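Local structure of MutT/nudix family protein (Enterococcus faecalis, 2FML) at residues Q55-K64 against D141-L151; E83-R91 against I101-L109. The protein is of unknown function but, with a Nudix domain joined to an NrtR-type winged-helix domain, probably acts as a ligand-responsive, DNA-binding transcriptional regulator. One frame throughout, in Å; residues are numbered along the deposited sequence.

Contact 1. Residues Q55-K64 against D141-L151; sequences QLKVLLIQRK and DDAKEVHWFNL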
loop_
_atom_site.group_PDB
_atom_site.type_symbol
_atom_site.label_atom_id
_atom_site.label_comp_id
_atom_site.label_asym_id
_atom_site.label_seq_id
_atom_site.Cartn_x
_atom_site.Cartn_y
_atom_site.Cartn_z
ATOM N N GLN A 55 0.343 -7.608 27.295
ATOM C CA GLN A 55 1.116 -8.328 26.274
ATOM C C GLN A 55 0.507 -8.057 24.921
ATOM O O GLN A 55 -0.655 -8.362 24.732
ATOM C CB GLN A 55 1.150 -9.853 26.536
ATOM C CG GLN A 55 2.499 -10.464 27.055
ATOM C CD GLN A 55 2.329 -11.620 28.168
ATOM O OE1 GLN A 55 1.529 -12.563 28.003
ATOM N NE2 GLN A 55 3.102 -11.518 29.289
ATOM N N LEU A 56 1.286 -7.454 24.013
ATOM C CA LEU A 56 0.973 -7.484 22.598
ATOM C C LEU A 56 1.253 -8.898 22.098
ATOM O O LEU A 56 2.225 -9.527 22.499
ATOM C CB LEU A 56 1.836 -6.527 21.804
ATOM C CG LEU A 56 1.704 -5.011 21.931
ATOM C CD1 LEU A 56 2.812 -4.369 21.038
ATOM C CD2 LEU A 56 0.343 -4.494 21.511
ATOM N N LYS A 57 0.385 -9.421 21.249
ATOM C CA LYS A 57 0.644 -10.723 20.650
ATOM C C LYS A 57 0.438 -10.636 19.135
ATOM O O LYS A 57 -0.249 -9.748 18.636
ATOM C CB LYS A 57 -0.223 -11.825 21.283
ATOM C CG LYS A 57 -0.294 -11.830 22.789
ATOM C CD LYS A 57 -0.523 -13.213 23.345
ATOM C CE LYS A 57 -0.789 -13.152 24.837
ATOM N NZ LYS A 57 -1.141 -14.458 25.516
ATOM N N VAL A 58 1.072 -11.551 18.406
ATOM C CA VAL A 58 0.938 -11.620 16.965
ATOM C C VAL A 58 0.712 -13.101 16.585
ATOM O O VAL A 58 1.317 -13.984 17.192
ATOM C CB VAL A 58 2.189 -11.029 16.257
ATOM C CG1 VAL A 58 3.471 -11.799 16.674
ATOM C CG2 VAL A 58 1.971 -11.008 14.682
ATOM N N LEU A 59 -0.198 -13.367 15.650
ATOM C CA LEU A 59 -0.517 -14.744 15.302
ATOM C C LEU A 59 0.498 -15.278 14.262
ATOM O O LEU A 59 0.747 -14.598 13.254
ATOM C CB LEU A 59 -1.948 -14.844 14.756
ATOM C CG LEU A 59 -2.523 -16.227 14.515
ATOM C CD1 LEU A 59 -3.986 -16.121 14.275
ATOM C CD2 LEU A 59 -1.820 -16.793 13.263
ATOM N N LEU A 60 1.061 -16.457 14.525
ATOM C CA LEU A 60 2.002 -17.139 13.588
ATOM C C LEU A 60 1.502 -18.558 13.409
ATOM O O LEU A 60 0.847 -19.087 14.281
ATOM C CB LEU A 60 3.438 -17.203 14.122
ATOM C CG LEU A 60 4.188 -15.899 14.347
ATOM C CD1 LEU A 60 5.635 -16.150 14.780
ATOM C CD2 LEU A 60 4.158 -15.014 13.046
ATOM N N ILE A 61 1.825 -19.172 12.279
ATOM C CA ILE A 61 1.503 -20.571 12.068
ATOM C C ILE A 61 2.814 -21.250 11.796
ATOM O O ILE A 61 3.738 -20.619 11.279
ATOM C CB ILE A 61 0.598 -20.809 10.824
ATOM C CG1 ILE A 61 1.298 -20.255 9.557
ATOM C CG2 ILE A 61 -0.762 -20.209 11.022
ATOM C CD1 ILE A 61 0.974 -20.985 8.249
ATOM N N GLN A 62 2.884 -22.549 12.131
ATOM C CA GLN A 62 3.987 -23.408 11.720
ATOM C C GLN A 62 3.548 -24.107 10.454
ATOM O O GLN A 62 2.578 -24.872 10.449
ATOM C CB GLN A 62 4.391 -24.434 12.781
ATOM C CG GLN A 62 5.541 -25.289 12.315
ATOM C CD GLN A 62 6.073 -26.240 13.358
ATOM O OE1 GLN A 62 7.307 -26.372 13.548
ATOM N NE2 GLN A 62 5.177 -26.929 14.018
ATOM N N ARG A 63 4.282 -23.832 9.380
ATOM C CA ARG A 63 3.957 -24.385 8.062
ATOM C C ARG A 63 4.164 -25.876 8.048
ATOM O O ARG A 63 5.152 -26.378 8.543
ATOM C CB ARG A 63 4.820 -23.717 7.004
ATOM C CG ARG A 63 4.647 -22.142 6.975
ATOM C CD ARG A 63 5.511 -21.557 5.866
ATOM N NE ARG A 63 5.426 -22.332 4.627
ATOM C CZ ARG A 63 4.488 -22.193 3.688
ATOM N NH1 ARG A 63 3.498 -21.285 3.827
ATOM N NH2 ARG A 63 4.538 -22.990 2.613
ATOM N N LYS A 64 3.239 -26.605 7.473
ATOM C CA LYS A 64 3.438 -28.011 7.461
ATOM C C LYS A 64 4.033 -28.545 6.146
ATOM O O LYS A 64 4.593 -29.624 6.116
ATOM C CB LYS A 64 2.166 -28.726 7.909
ATOM C CG LYS A 64 1.152 -29.108 6.894
ATOM C CD LYS A 64 0.447 -30.427 7.441
ATOM C CE LYS A 64 -0.274 -30.228 8.819
ATOM N NZ LYS A 64 -1.573 -31.031 8.950
ATOM N N ASP A 141 -5.567 -27.129 7.571
ATOM C CA ASP A 141 -4.813 -28.330 7.196
ATOM C C ASP A 141 -3.319 -28.086 6.980
ATOM O O ASP A 141 -2.501 -28.947 7.343
ATOM C CB ASP A 141 -5.403 -28.957 5.934
ATOM C CG ASP A 141 -4.863 -30.364 5.676
ATOM O OD1 ASP A 141 -4.750 -31.167 6.646
ATOM O OD2 ASP A 141 -4.549 -30.662 4.497
ATOM N N ASP A 142 -2.989 -26.934 6.391
ATOM C CA ASP A 142 -1.575 -26.507 6.107
ATOM C C ASP A 142 -0.799 -25.892 7.285
ATOM O O ASP A 142 0.352 -25.476 7.142
ATOM C CB ASP A 142 -1.510 -25.567 4.891
ATOM C CG ASP A 142 -2.121 -26.198 3.630
ATOM O OD1 ASP A 142 -1.983 -27.441 3.409
ATOM O OD2 ASP A 142 -2.741 -25.436 2.851
ATOM N N ALA A 143 -1.421 -25.874 8.452
ATOM C CA ALA A 143 -0.811 -25.291 9.601
ATOM C C ALA A 143 -0.665 -26.384 10.610
ATOM O O ALA A 143 -1.671 -27.010 10.992
ATOM C CB ALA A 143 -1.680 -24.170 10.129
ATOM N N LYS A 144 0.580 -26.642 11.009
ATOM C CA LYS A 144 0.914 -27.685 12.001
ATOM C C LYS A 144 0.606 -27.166 13.399
ATOM O O LYS A 144 0.318 -27.909 14.306
ATOM C CB LYS A 144 2.411 -28.010 11.944
ATOM C CG LYS A 144 2.790 -29.363 11.429
ATOM C CD LYS A 144 4.288 -29.586 11.647
ATOM C CE LYS A 144 4.599 -30.411 12.889
ATOM N NZ LYS A 144 5.963 -31.032 12.765
ATOM N N GLU A 145 0.733 -25.869 13.570
ATOM C CA GLU A 145 0.372 -25.201 14.805
ATOM C C GLU A 145 0.005 -23.783 14.445
ATOM O O GLU A 145 0.410 -23.260 13.394
ATOM C CB GLU A 145 1.550 -25.110 15.748
ATOM C CG GLU A 145 2.230 -26.391 16.052
ATOM C CD GLU A 145 2.687 -26.384 17.463
ATOM O OE1 GLU A 145 3.824 -25.898 17.704
ATOM O OE2 GLU A 145 1.888 -26.829 18.326
ATOM N N VAL A 146 -0.768 -23.181 15.326
ATOM C CA VAL A 146 -1.210 -21.803 15.187
ATOM C C VAL A 146 -1.252 -21.236 16.611
ATOM O O VAL A 146 -1.843 -21.817 17.505
ATOM C CB VAL A 146 -2.584 -21.634 14.385
ATOM C CG1 VAL A 146 -3.767 -22.184 15.160
ATOM C CG2 VAL A 146 -2.805 -20.163 14.061
ATOM N N HIS A 147 -0.578 -20.117 16.819
ATOM C CA HIS A 147 -0.453 -19.597 18.183
ATOM C C HIS A 147 -0.391 -18.110 18.120
ATOM O O HIS A 147 0.118 -17.523 17.150
ATOM C CB HIS A 147 0.836 -20.074 18.851
ATOM C CG HIS A 147 0.936 -21.554 19.043
ATOM N ND1 HIS A 147 1.955 -22.313 18.488
ATOM C CD2 HIS A 147 0.165 -22.418 19.755
ATOM C CE1 HIS A 147 1.800 -23.579 18.854
ATOM N NE2 HIS A 147 0.712 -23.671 19.601
ATOM N N TRP A 148 -0.838 -17.500 19.206
ATOM C CA TRP A 148 -0.594 -16.100 19.486
ATOM C C TRP A 148 0.788 -16.033 20.117
ATOM O O TRP A 148 0.982 -16.484 21.238
ATOM C CB TRP A 148 -1.654 -15.589 20.496
ATOM C CG TRP A 148 -3.002 -15.316 19.878
ATOM C CD1 TRP A 148 -4.194 -16.014 20.089
ATOM C CD2 TRP A 148 -3.320 -14.255 18.964
ATOM N NE1 TRP A 148 -5.193 -15.461 19.330
ATOM C CE2 TRP A 148 -4.693 -14.370 18.652
ATOM C CE3 TRP A 148 -2.566 -13.220 18.367
ATOM C CZ2 TRP A 148 -5.328 -13.495 17.781
ATOM C CZ3 TRP A 148 -3.202 -12.339 17.512
ATOM C CH2 TRP A 148 -4.597 -12.473 17.254
ATOM N N PHE A 149 1.755 -15.476 19.397
ATOM C CA PHE A 149 3.090 -15.276 19.920
ATOM C C PHE A 149 3.133 -13.988 20.720
ATOM O O PHE A 149 2.607 -12.963 20.312
ATOM C CB PHE A 149 4.116 -15.211 18.775
ATOM C CG PHE A 149 4.654 -16.575 18.345
ATOM C CD1 PHE A 149 3.799 -17.555 17.834
ATOM C CD2 PHE A 149 6.039 -16.837 18.390
ATOM C CE1 PHE A 149 4.284 -18.803 17.458
ATOM C CE2 PHE A 149 6.569 -18.093 17.983
ATOM C CZ PHE A 149 5.677 -19.075 17.549
ATOM N N ASN A 150 3.781 -14.041 21.858
ATOM C CA ASN A 150 4.118 -12.841 22.584
ATOM C C ASN A 150 4.998 -11.916 21.768
ATOM O O ASN A 150 6.047 -12.322 21.267
ATOM C CB ASN A 150 4.936 -13.251 23.789
ATOM C CG ASN A 150 4.407 -12.682 25.028
ATOM O OD1 ASN A 150 3.803 -13.414 25.843
ATOM N ND2 ASN A 150 4.538 -11.338 25.180
ATOM N N LEU A 151 4.605 -10.667 21.659
ATOM C CA LEU A 151 5.401 -9.693 20.932
ATOM C C LEU A 151 5.894 -8.550 21.873
ATOM O O LEU A 151 5.102 -7.790 22.446
ATOM C CB LEU A 151 4.569 -9.179 19.756
ATOM C CG LEU A 151 4.959 -7.796 19.232
ATOM C CD1 LEU A 151 6.302 -7.781 18.457
ATOM C CD2 LEU A 151 3.806 -7.264 18.372
HETATM O O HOH W 1 4.375 -6.395 24.443
#

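Contact 2. Residues E83-R91 against I101-L109; sequences ESTEDSVLR and ISQENIEQL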
loop_
_atom_site.group_PDB
_atom_site.type_symbol
_atom_site.label_atom_id
_atom_site.label_comp_id
_atom_site.label_asym_id
_atom_site.label_seq_id
_atom_site.Cartn_x
_atom_site.Cartn_y
_atom_site.Cartn_z
ATOM N N GLU A 83 -11.494 -13.249 -7.008
ATOM C CA GLU A 83 -11.424 -12.691 -5.658
ATOM C C GLU A 83 -10.473 -11.469 -5.667
ATOM O O GLU A 83 -9.414 -11.527 -6.273
ATOM C CB GLU A 83 -10.601 -13.639 -4.785
ATOM C CG GLU A 83 -11.337 -14.650 -4.025
ATOM C CD GLU A 83 -10.422 -15.352 -3.032
ATOM O OE1 GLU A 83 -9.213 -15.631 -3.330
ATOM O OE2 GLU A 83 -10.964 -15.641 -1.949
ATOM N N SER A 84 -10.806 -10.424 -4.917
ATOM C CA SER A 84 -9.862 -9.331 -4.675
ATOM C C SER A 84 -8.962 -9.874 -3.606
ATOM O O SER A 84 -9.292 -10.905 -2.987
ATOM C CB SER A 84 -10.606 -8.103 -4.173
ATOM O OG SER A 84 -11.246 -8.463 -2.982
ATOM N N THR A 85 -7.837 -9.180 -3.380
ATOM C CA THR A 85 -6.935 -9.540 -2.318
ATOM C C THR A 85 -7.586 -9.422 -0.946
ATOM O O THR A 85 -7.280 -10.236 -0.074
ATOM C CB THR A 85 -5.586 -8.777 -2.351
ATOM O OG1 THR A 85 -5.801 -7.366 -2.214
ATOM C CG2 THR A 85 -4.772 -9.103 -3.624
ATOM N N GLU A 86 -8.389 -8.377 -0.733
ATOM C CA GLU A 86 -9.217 -8.228 0.455
ATOM C C GLU A 86 -10.084 -9.506 0.787
ATOM O O GLU A 86 -10.031 -10.043 1.904
ATOM C CB GLU A 86 -10.162 -7.020 0.300
ATOM C CG GLU A 86 -9.514 -5.685 0.410
ATOM C CD GLU A 86 -8.955 -5.153 -0.936
ATOM O OE1 GLU A 86 -9.016 -5.856 -1.980
ATOM O OE2 GLU A 86 -8.462 -3.991 -0.939
ATOM N N ASP A 87 -10.874 -9.963 -0.172
ATOM C CA ASP A 87 -11.672 -11.197 -0.062
ATOM C C ASP A 87 -10.760 -12.387 0.291
ATOM O O ASP A 87 -11.060 -13.206 1.172
ATOM C CB ASP A 87 -12.251 -11.513 -1.443
ATOM C CG ASP A 87 -13.401 -10.615 -1.827
ATOM O OD1 ASP A 87 -13.961 -9.923 -0.935
ATOM O OD2 ASP A 87 -13.777 -10.650 -3.040
ATOM N N SER A 88 -9.649 -12.461 -0.431
ATOM C CA SER A 88 -8.756 -13.598 -0.343
ATOM C C SER A 88 -8.092 -13.673 1.076
ATOM O O SER A 88 -7.982 -14.769 1.699
ATOM C CB SER A 88 -7.719 -13.506 -1.506
ATOM O OG SER A 88 -6.863 -14.645 -1.520
ATOM N N VAL A 89 -7.659 -12.528 1.593
ATOM C CA VAL A 89 -6.940 -12.544 2.892
ATOM C C VAL A 89 -7.874 -12.925 4.043
ATOM O O VAL A 89 -7.464 -13.616 4.983
ATOM C CB VAL A 89 -6.111 -11.246 3.181
ATOM C CG1 VAL A 89 -7.015 -10.055 3.620
ATOM C CG2 VAL A 89 -5.002 -11.568 4.207
ATOM N N LEU A 90 -9.132 -12.503 3.942
ATOM C CA LEU A 90 -10.144 -12.905 4.883
ATOM C C LEU A 90 -10.515 -14.383 4.843
ATOM O O LEU A 90 -10.737 -14.967 5.881
ATOM C CB LEU A 90 -11.428 -12.061 4.721
ATOM C CG LEU A 90 -11.459 -10.518 4.738
ATOM C CD1 LEU A 90 -12.949 -10.081 4.544
ATOM C CD2 LEU A 90 -10.863 -9.970 5.959
ATOM N N ARG A 91 -10.616 -14.946 3.640
ATOM C CA ARG A 91 -10.841 -16.386 3.403
ATOM C C ARG A 91 -9.645 -17.248 3.899
ATOM O O ARG A 91 -9.849 -18.252 4.592
ATOM C CB ARG A 91 -11.003 -16.582 1.903
ATOM C CG ARG A 91 -11.688 -17.851 1.407
ATOM C CD ARG A 91 -11.282 -18.029 -0.019
ATOM N NE ARG A 91 -10.117 -18.856 0.041
ATOM C CZ ARG A 91 -8.958 -18.700 -0.555
ATOM N NH1 ARG A 91 -8.656 -17.710 -1.377
ATOM N NH2 ARG A 91 -8.079 -19.609 -0.290
ATOM N N ILE A 101 -12.656 -12.093 10.687
ATOM C CA ILE A 101 -12.571 -10.619 10.671
ATOM C C ILE A 101 -13.447 -10.103 9.524
ATOM O O ILE A 101 -13.627 -10.816 8.543
ATOM C CB ILE A 101 -11.135 -10.111 10.439
ATOM C CG1 ILE A 101 -10.325 -11.103 9.636
ATOM C CG2 ILE A 101 -10.363 -10.018 11.722
ATOM C CD1 ILE A 101 -8.900 -11.004 9.966
ATOM N N SER A 102 -13.975 -8.882 9.634
ATOM C CA SER A 102 -14.679 -8.212 8.519
ATOM C C SER A 102 -13.769 -7.224 7.780
ATOM O O SER A 102 -12.737 -6.804 8.317
ATOM C CB SER A 102 -15.944 -7.501 9.021
ATOM O OG SER A 102 -15.571 -6.366 9.785
ATOM N N GLN A 103 -14.146 -6.874 6.548
ATOM C CA GLN A 103 -13.319 -6.029 5.669
ATOM C C GLN A 103 -13.001 -4.684 6.262
ATOM O O GLN A 103 -11.888 -4.176 6.088
ATOM C CB GLN A 103 -13.992 -5.787 4.309
ATOM C CG GLN A 103 -13.004 -5.222 3.240
ATOM C CD GLN A 103 -13.242 -5.780 1.799
ATOM O OE1 GLN A 103 -13.412 -7.005 1.586
ATOM N NE2 GLN A 103 -13.222 -4.867 0.808
ATOM N N GLU A 104 -14.001 -4.113 6.944
ATOM C CA GLU A 104 -13.958 -2.784 7.489
ATOM C C GLU A 104 -12.880 -2.736 8.554
ATOM O O GLU A 104 -12.401 -1.654 8.876
ATOM C CB GLU A 104 -15.320 -2.385 8.087
ATOM C CG GLU A 104 -16.518 -3.297 7.745
ATOM C CD GLU A 104 -17.172 -3.020 6.361
ATOM O OE1 GLU A 104 -18.292 -2.413 6.319
ATOM O OE2 GLU A 104 -16.589 -3.438 5.320
ATOM N N ASN A 105 -12.484 -3.904 9.073
ATOM C CA ASN A 105 -11.465 -4.019 10.147
ATOM C C ASN A 105 -10.022 -4.453 9.772
ATOM O O ASN A 105 -9.137 -4.660 10.631
ATOM C CB ASN A 105 -12.027 -4.868 11.265
ATOM C CG ASN A 105 -13.188 -4.179 11.966
ATOM O OD1 ASN A 105 -12.983 -3.451 12.933
ATOM N ND2 ASN A 105 -14.394 -4.341 11.436
ATOM N N ILE A 106 -9.776 -4.547 8.476
ATOM C CA ILE A 106 -8.445 -4.811 7.998
ATOM C C ILE A 106 -7.926 -3.565 7.274
ATOM O O ILE A 106 -8.717 -2.784 6.755
ATOM C CB ILE A 106 -8.371 -6.083 7.114
ATOM C CG1 ILE A 106 -9.184 -5.899 5.813
ATOM C CG2 ILE A 106 -8.823 -7.253 7.933
ATOM C CD1 ILE A 106 -8.986 -7.035 4.714
ATOM N N GLU A 107 -6.606 -3.391 7.258
ATOM C CA GLU A 107 -6.038 -2.411 6.375
ATOM C C GLU A 107 -4.938 -3.043 5.519
ATOM O O GLU A 107 -4.146 -3.831 6.009
ATOM C CB GLU A 107 -5.508 -1.169 7.162
ATOM C CG GLU A 107 -4.207 -1.422 8.012
ATOM C CD GLU A 107 -3.875 -0.233 8.991
ATOM O OE1 GLU A 107 -4.600 -0.090 10.022
ATOM O OE2 GLU A 107 -2.907 0.544 8.713
ATOM N N GLN A 108 -4.859 -2.635 4.265
ATOM C CA GLN A 108 -3.763 -3.093 3.433
ATOM C C GLN A 108 -2.442 -2.515 3.956
ATOM O O GLN A 108 -2.379 -1.352 4.335
ATOM C CB GLN A 108 -4.008 -2.740 1.978
ATOM C CG GLN A 108 -3.381 -3.676 1.070
ATOM C CD GLN A 108 -3.680 -3.323 -0.342
ATOM O OE1 GLN A 108 -4.670 -3.802 -0.959
ATOM N NE2 GLN A 108 -2.798 -2.545 -0.912
ATOM N N LEU A 109 -1.401 -3.343 4.074
ATOM C CA LEU A 109 -0.204 -2.840 4.715
ATOM C C LEU A 109 0.855 -2.434 3.643
ATOM O O LEU A 109 1.317 -1.276 3.586
ATOM C CB LEU A 109 0.328 -3.887 5.714
ATOM C CG LEU A 109 1.740 -3.746 6.320
ATOM C CD1 LEU A 109 1.896 -2.492 7.151
ATOM C CD2 LEU A 109 2.108 -5.005 7.112
HETATM O O HOH W 2 -11.352 -14.057 8.220
#

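Contact 1. Residues Q55-K64 against D141-L151
An antiparallel strand pair joins 55-63 to 145-151, with V58 and F149 forming a hydrogen-bonded pair near one end: V58 N donates to F149 O (2.8 Å), and F149 N returns the bond to V58 O. L60 and H147 repeat this exchange further along. On the face that carries these residues, the methyl CD1 of L60 stands over the centre of the F149 ring, 3.6 Å from the centroid and 8° off the normal, a CH-pi contact. It reaches there because CG lies beside the backbone N, anti to the carbonyl carbon (chi1 -63°). W72 meets F149 edge-to-face, while H147 stacks on H162. On the other face, L59 CB sits over the six-membered ring of W148, toward its rim, and the ring is also tied through W148 NE1 to E135 O. Beside it, V146 CG2 touches two methyls, L59 CD2 at 3.6 Å and I61 CG2 at 3.7 Å. In this mixed sheet of the Nudix domain, strand 55-63 also pairs with strands 39-50 and 72-78, and L59 accordingly packs on L46 and P75. Where the second strand turns a corner at K144, Q62 bonds to successive residues: its N donates to E145 O, and its O accepts from K144 N (2.7 Å). K64 continues the pairing with K64 N to D142 O. Its side chain folds back in a bent chain, bringing NZ to D141 O in a weak bond, with D141 OD1 in a long salt bridge at 3.9 Å. D141 OD2 has a firmer partner in R16 of the second subunit. At the opposite end, a water donates to L151 O (2.5 Å) and accepts from L56 N (3.3 Å).

Contact 2. Residues E83-R91 against I101-L109
The carbonyl oxygen L90 O accepts a bond from a water at 2.6 Å, and the same water takes a weak bond from I101 N, bridging helix and loop in a contact with no direct hydrogen bond across it. Beside the bridge, L90 CD2 packs against I101 CG1 (3.9 Å) and I106 CD1 (3.7 Å). The CD1 methyl of I106 also meets V89 CG1 tip to tip; with chi1 65° and the chain extended beyond CG1 (chi2 170°), CD1 reaches the helix. Nearer the helix start, the Q103 amide lies against E86 CB and CG, its OE1 3.5 Å from CB. The helix begins with S84 as N-cap, S84 OG accepting from D87 N at 3.2 Å. E83 is held by R91, whose NH1 meets OE2 on its syn side at 3.2 Å, in the guanidinium plane; E83 OE1 takes weak bonds from R91 NH1 and S88 OG and a further bond from N80 N. R91 NH2 turns to E95. The pairing of a glutamate just before helix 85-97 with an arginine in its second turn, within residues 77-98, is characteristic of the Nudix box, the loop-helix-loop signature of the family.

In the fold
From the N terminus the chain passes helices 7-16 and 20-27, then strand 39-50, and reaches 55-64, the first half of contact 1. It continues through strand 72-78 into helix 85-97. Contact 2 closes a short loop of nine residues from that helix to 101-109, and lies wholly within the longer loop that contact 1 closes when strand 143-154 returns to 55-64. The contacts do not touch: their centres are 19 Å apart. Both reach the mixed sheet, contact 1 through two of its strands, contact 2 by setting the helix against the turn at 101-105 and the start of strand 106-112. Each also meets the second subunit, contact 1 at R16 and contact 2 at S113 of that chain.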